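Local coordinates for AlgX/AlgJ SGNH hydrolase-like domain-containing protein (Eubacterium siraeum, PDB 4NZK) that is of unknown function but belongs to the DHHW family of the SGNH hydrolase clan, which suggests an esterase- or acyltransferase-like activity, at residues G280-G291 and I326-S337. Residues are numbered along the deposited sequence; the frame is centred on the assembly and turned at random. Where two conformers were deposited one is given.
Sequences GRKLCIFKDSYG and ITDVLFTMCTFS. With EDO (1,2-ethanediol), chain B.
Asp288 OD2 takes two donors from 326-337: Ser337 OG, 2.6 Å away on the anti lone pair, and the backbone N of Cys334, 3.0 Å away and above the carboxylate plane. Asp288 OD1 accepts from the backbone N of Tyr290 in an Asx turn, so the carboxylate is held by the turn after its own strand and by the start of the helix after 328-334. With CG between the backbone N and carbonyl carbon (chi1 76°), the group lies against Met333 CB. Replacing Asp288 by alanine removes the carboxylate, which would probably leave Ser337 OG and the Cys334 and Tyr290 N-H groups without this acceptor. Cys334 CB sits over one face of the Tyr290 ring, 4.0 Å from its centroid. Behind this, 282-287 and 328-334 pair in parallel, and Phe286 CD2 meets Val329 CG1 edge-on at 3.6 Å, while Phe286 CB packs on Phe331 CE2. At the far end Arg281 grips Asp328 side-on: Arg281 NE reaches Asp328 OD1 at 2.9 Å, and NH2 reaches OD2. Thr327 OG1 approaches Asp328 OD1 from the carboxylate face opposite to Arg281 NE. Both strands are central in the sheet, as in SGNH hydrolases, flanked by strands 101-107 and 304-309; helix 83-96 packs on Val329 and Phe331.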
# COMPACT_ATOMS: atom_id res chain seq x y z
N GLY A 280 -7.79 6.24 21.74
CA GLY A 280 -9.07 6.54 21.16
C GLY A 280 -9.09 6.75 19.67
O GLY A 280 -10.16 6.99 19.11
N ARG A 281 -7.93 6.64 19.01
CA ARG A 281 -7.87 6.82 17.54
C ARG A 281 -8.12 5.48 16.88
O ARG A 281 -7.42 4.50 17.15
CB ARG A 281 -6.52 7.39 17.12
CG ARG A 281 -6.18 8.73 17.74
CD ARG A 281 -7.01 9.89 17.17
NE ARG A 281 -6.71 10.16 15.77
CZ ARG A 281 -5.66 10.86 15.34
NH1 ARG A 281 -4.78 11.41 16.19
NH2 ARG A 281 -5.48 11.02 14.03
N LYS A 282 -9.12 5.44 16.01
CA LYS A 282 -9.56 4.22 15.35
C LYS A 282 -9.53 4.45 13.86
O LYS A 282 -10.28 5.25 13.33
CB LYS A 282 -10.96 3.80 15.85
CG LYS A 282 -10.99 3.54 17.36
CD LYS A 282 -12.37 3.14 17.86
CE LYS A 282 -12.35 2.92 19.36
NZ LYS A 282 -13.66 2.42 19.83
N LEU A 283 -8.64 3.72 13.19
CA LEU A 283 -8.33 3.93 11.79
C LEU A 283 -8.97 2.86 10.94
O LEU A 283 -8.92 1.67 11.28
CB LEU A 283 -6.80 3.85 11.60
CG LEU A 283 -6.25 3.94 10.19
CD1 LEU A 283 -6.54 5.30 9.61
CD2 LEU A 283 -4.76 3.63 10.22
N CYS A 284 -9.55 3.26 9.83
CA CYS A 284 -9.94 2.31 8.81
C CYS A 284 -9.11 2.62 7.56
O CYS A 284 -9.01 3.78 7.15
CB CYS A 284 -11.42 2.46 8.48
SG CYS A 284 -12.05 1.20 7.38
N ILE A 285 -8.49 1.59 7.01
CA ILE A 285 -7.68 1.71 5.80
C ILE A 285 -8.42 1.05 4.66
O ILE A 285 -8.88 -0.09 4.77
CB ILE A 285 -6.32 1.03 5.94
CG1 ILE A 285 -5.58 1.54 7.16
CG2 ILE A 285 -5.49 1.23 4.69
CD1 ILE A 285 -4.54 0.56 7.62
N PHE A 286 -8.59 1.79 3.58
CA PHE A 286 -9.12 1.27 2.35
C PHE A 286 -8.00 1.32 1.35
O PHE A 286 -7.49 2.37 1.01
CB PHE A 286 -10.29 2.11 1.87
CG PHE A 286 -11.52 1.95 2.72
CD1 PHE A 286 -12.18 0.73 2.79
CD2 PHE A 286 -12.02 3.03 3.43
CE1 PHE A 286 -13.31 0.60 3.57
CE2 PHE A 286 -13.13 2.88 4.23
CZ PHE A 286 -13.76 1.67 4.28
N LYS A 287 -7.57 0.14 0.91
CA LYS A 287 -6.33 0.04 0.18
C LYS A 287 -6.37 -0.89 -1.02
O LYS A 287 -7.33 -1.63 -1.22
CB LYS A 287 -5.22 -0.41 1.17
CG LYS A 287 -5.52 -1.64 2.04
CD LYS A 287 -5.44 -2.93 1.28
CE LYS A 287 -5.67 -4.15 2.14
NZ LYS A 287 -5.45 -5.36 1.30
N ASP A 288 -5.32 -0.79 -1.83
CA ASP A 288 -4.94 -1.84 -2.76
C ASP A 288 -3.74 -2.56 -2.10
O ASP A 288 -3.39 -2.30 -0.94
CB ASP A 288 -4.61 -1.29 -4.14
CG ASP A 288 -3.22 -0.60 -4.21
OD1 ASP A 288 -2.53 -0.45 -3.15
OD2 ASP A 288 -2.80 -0.19 -5.35
N SER A 289 -3.09 -3.47 -2.80
CA SER A 289 -2.09 -4.27 -2.14
C SER A 289 -0.86 -3.51 -1.62
O SER A 289 -0.18 -4.01 -0.70
CB SER A 289 -1.67 -5.47 -2.98
OG SER A 289 -1.09 -5.07 -4.20
N TYR A 290 -0.60 -2.29 -2.12
CA TYR A 290 0.51 -1.49 -1.54
C TYR A 290 0.24 -1.22 -0.07
O TYR A 290 1.16 -1.16 0.76
CB TYR A 290 0.67 -0.15 -2.29
CG TYR A 290 1.79 -0.15 -3.27
CD1 TYR A 290 1.80 -0.99 -4.36
CD2 TYR A 290 2.87 0.70 -3.10
CE1 TYR A 290 2.87 -1.00 -5.24
CE2 TYR A 290 3.94 0.68 -3.97
CZ TYR A 290 3.94 -0.17 -5.02
OH TYR A 290 5.02 -0.18 -5.86
N GLY A 291 -1.02 -1.01 0.27
CA GLY A 291 -1.37 -0.72 1.64
C GLY A 291 -1.05 -1.78 2.65
O GLY A 291 -0.85 -1.48 3.83
N ILE A 326 -15.14 4.64 13.95
CA ILE A 326 -13.95 5.07 13.22
C ILE A 326 -13.78 6.58 13.28
O ILE A 326 -14.74 7.32 13.03
CB ILE A 326 -14.03 4.66 11.74
CG1 ILE A 326 -14.03 3.12 11.62
CG2 ILE A 326 -12.90 5.31 10.95
CD1 ILE A 326 -12.87 2.41 12.29
N THR A 327 -12.56 7.04 13.58
CA THR A 327 -12.21 8.46 13.70
C THR A 327 -11.39 8.98 12.50
O THR A 327 -11.38 10.20 12.21
CB THR A 327 -11.38 8.73 15.02
OG1 THR A 327 -10.18 7.95 15.04
CG2 THR A 327 -12.19 8.35 16.24
N ASP A 328 -10.66 8.07 11.85
CA ASP A 328 -9.73 8.39 10.78
C ASP A 328 -9.87 7.32 9.69
O ASP A 328 -9.93 6.13 9.99
CB ASP A 328 -8.28 8.32 11.29
CG ASP A 328 -7.97 9.36 12.37
OD1 ASP A 328 -8.21 9.09 13.58
OD2 ASP A 328 -7.50 10.45 11.98
N VAL A 329 -9.89 7.77 8.44
CA VAL A 329 -9.93 6.85 7.29
C VAL A 329 -8.77 7.20 6.38
O VAL A 329 -8.60 8.37 6.03
CB VAL A 329 -11.27 6.97 6.51
CG1 VAL A 329 -11.26 6.03 5.31
CG2 VAL A 329 -12.44 6.64 7.43
N LEU A 330 -8.01 6.18 5.97
CA LEU A 330 -6.95 6.36 5.02
C LEU A 330 -7.24 5.56 3.75
O LEU A 330 -7.41 4.36 3.81
CB LEU A 330 -5.63 5.89 5.63
CG LEU A 330 -4.44 5.88 4.69
CD1 LEU A 330 -4.09 7.28 4.19
CD2 LEU A 330 -3.24 5.26 5.38
N PHE A 331 -7.26 6.26 2.62
CA PHE A 331 -7.27 5.64 1.31
C PHE A 331 -5.82 5.68 0.81
O PHE A 331 -5.19 6.77 0.73
CB PHE A 331 -8.11 6.44 0.33
CG PHE A 331 -9.58 6.28 0.54
CD1 PHE A 331 -10.25 7.07 1.45
CD2 PHE A 331 -10.27 5.28 -0.11
CE1 PHE A 331 -11.62 6.92 1.64
CE2 PHE A 331 -11.63 5.11 0.10
CZ PHE A 331 -12.30 5.93 0.98
N THR A 332 -5.28 4.50 0.53
CA THR A 332 -3.91 4.42 0.08
C THR A 332 -3.75 3.32 -0.94
O THR A 332 -4.25 2.22 -0.77
CB THR A 332 -2.96 4.29 1.28
OG1 THR A 332 -1.59 4.36 0.82
CG2 THR A 332 -3.16 3.02 2.06
N MSE A 333 -3.03 3.66 -2.01
CA MSE A 333 -2.85 2.75 -3.12
C MSE A 333 -1.82 3.30 -4.06
O MSE A 333 -1.43 4.46 -3.94
CB MSE A 333 -4.16 2.54 -3.87
CG MSE A 333 -4.90 3.82 -4.31
SE MSE A 333 -6.64 3.10 -4.99
CE MSE A 333 -7.24 3.34 -3.12
N CYS A 334 -1.37 2.48 -5.00
CA CYS A 334 -0.43 2.98 -5.99
C CYS A 334 -1.18 3.74 -7.09
O CYS A 334 -2.39 3.65 -7.24
CB CYS A 334 0.41 1.85 -6.58
SG CYS A 334 -0.51 0.83 -7.76
N THR A 335 -0.42 4.48 -7.87
CA THR A 335 -0.98 5.30 -8.92
C THR A 335 -1.79 4.50 -9.92
O THR A 335 -2.85 4.93 -10.33
CB THR A 335 0.11 6.09 -9.65
OG1 THR A 335 1.24 5.22 -9.84
CG2 THR A 335 0.50 7.35 -8.86
N PHE A 336 -1.28 3.35 -10.33
CA PHE A 336 -2.01 2.55 -11.31
C PHE A 336 -3.43 2.21 -10.81
O PHE A 336 -4.39 2.18 -11.55
CB PHE A 336 -1.29 1.25 -11.58
CG PHE A 336 -0.00 1.38 -12.33
CD1 PHE A 336 0.01 1.30 -13.73
CD2 PHE A 336 1.21 1.47 -11.67
CE1 PHE A 336 1.20 1.37 -14.44
CE2 PHE A 336 2.39 1.52 -12.38
CZ PHE A 336 2.40 1.45 -13.76
N SER A 337 -3.54 1.93 -9.52
CA SER A 337 -4.85 1.63 -8.94
C SER A 337 -5.74 2.87 -8.90
O SER A 337 -6.92 2.79 -9.26
CB SER A 337 -4.74 1.08 -7.53
OG SER A 337 -4.20 -0.20 -7.53
C1 EDO B . -6.10 -7.63 4.35
O1 EDO B . -5.06 -7.32 3.44
C2 EDO B . -7.39 -6.84 4.07
O2 EDO B . -7.64 -6.74 2.67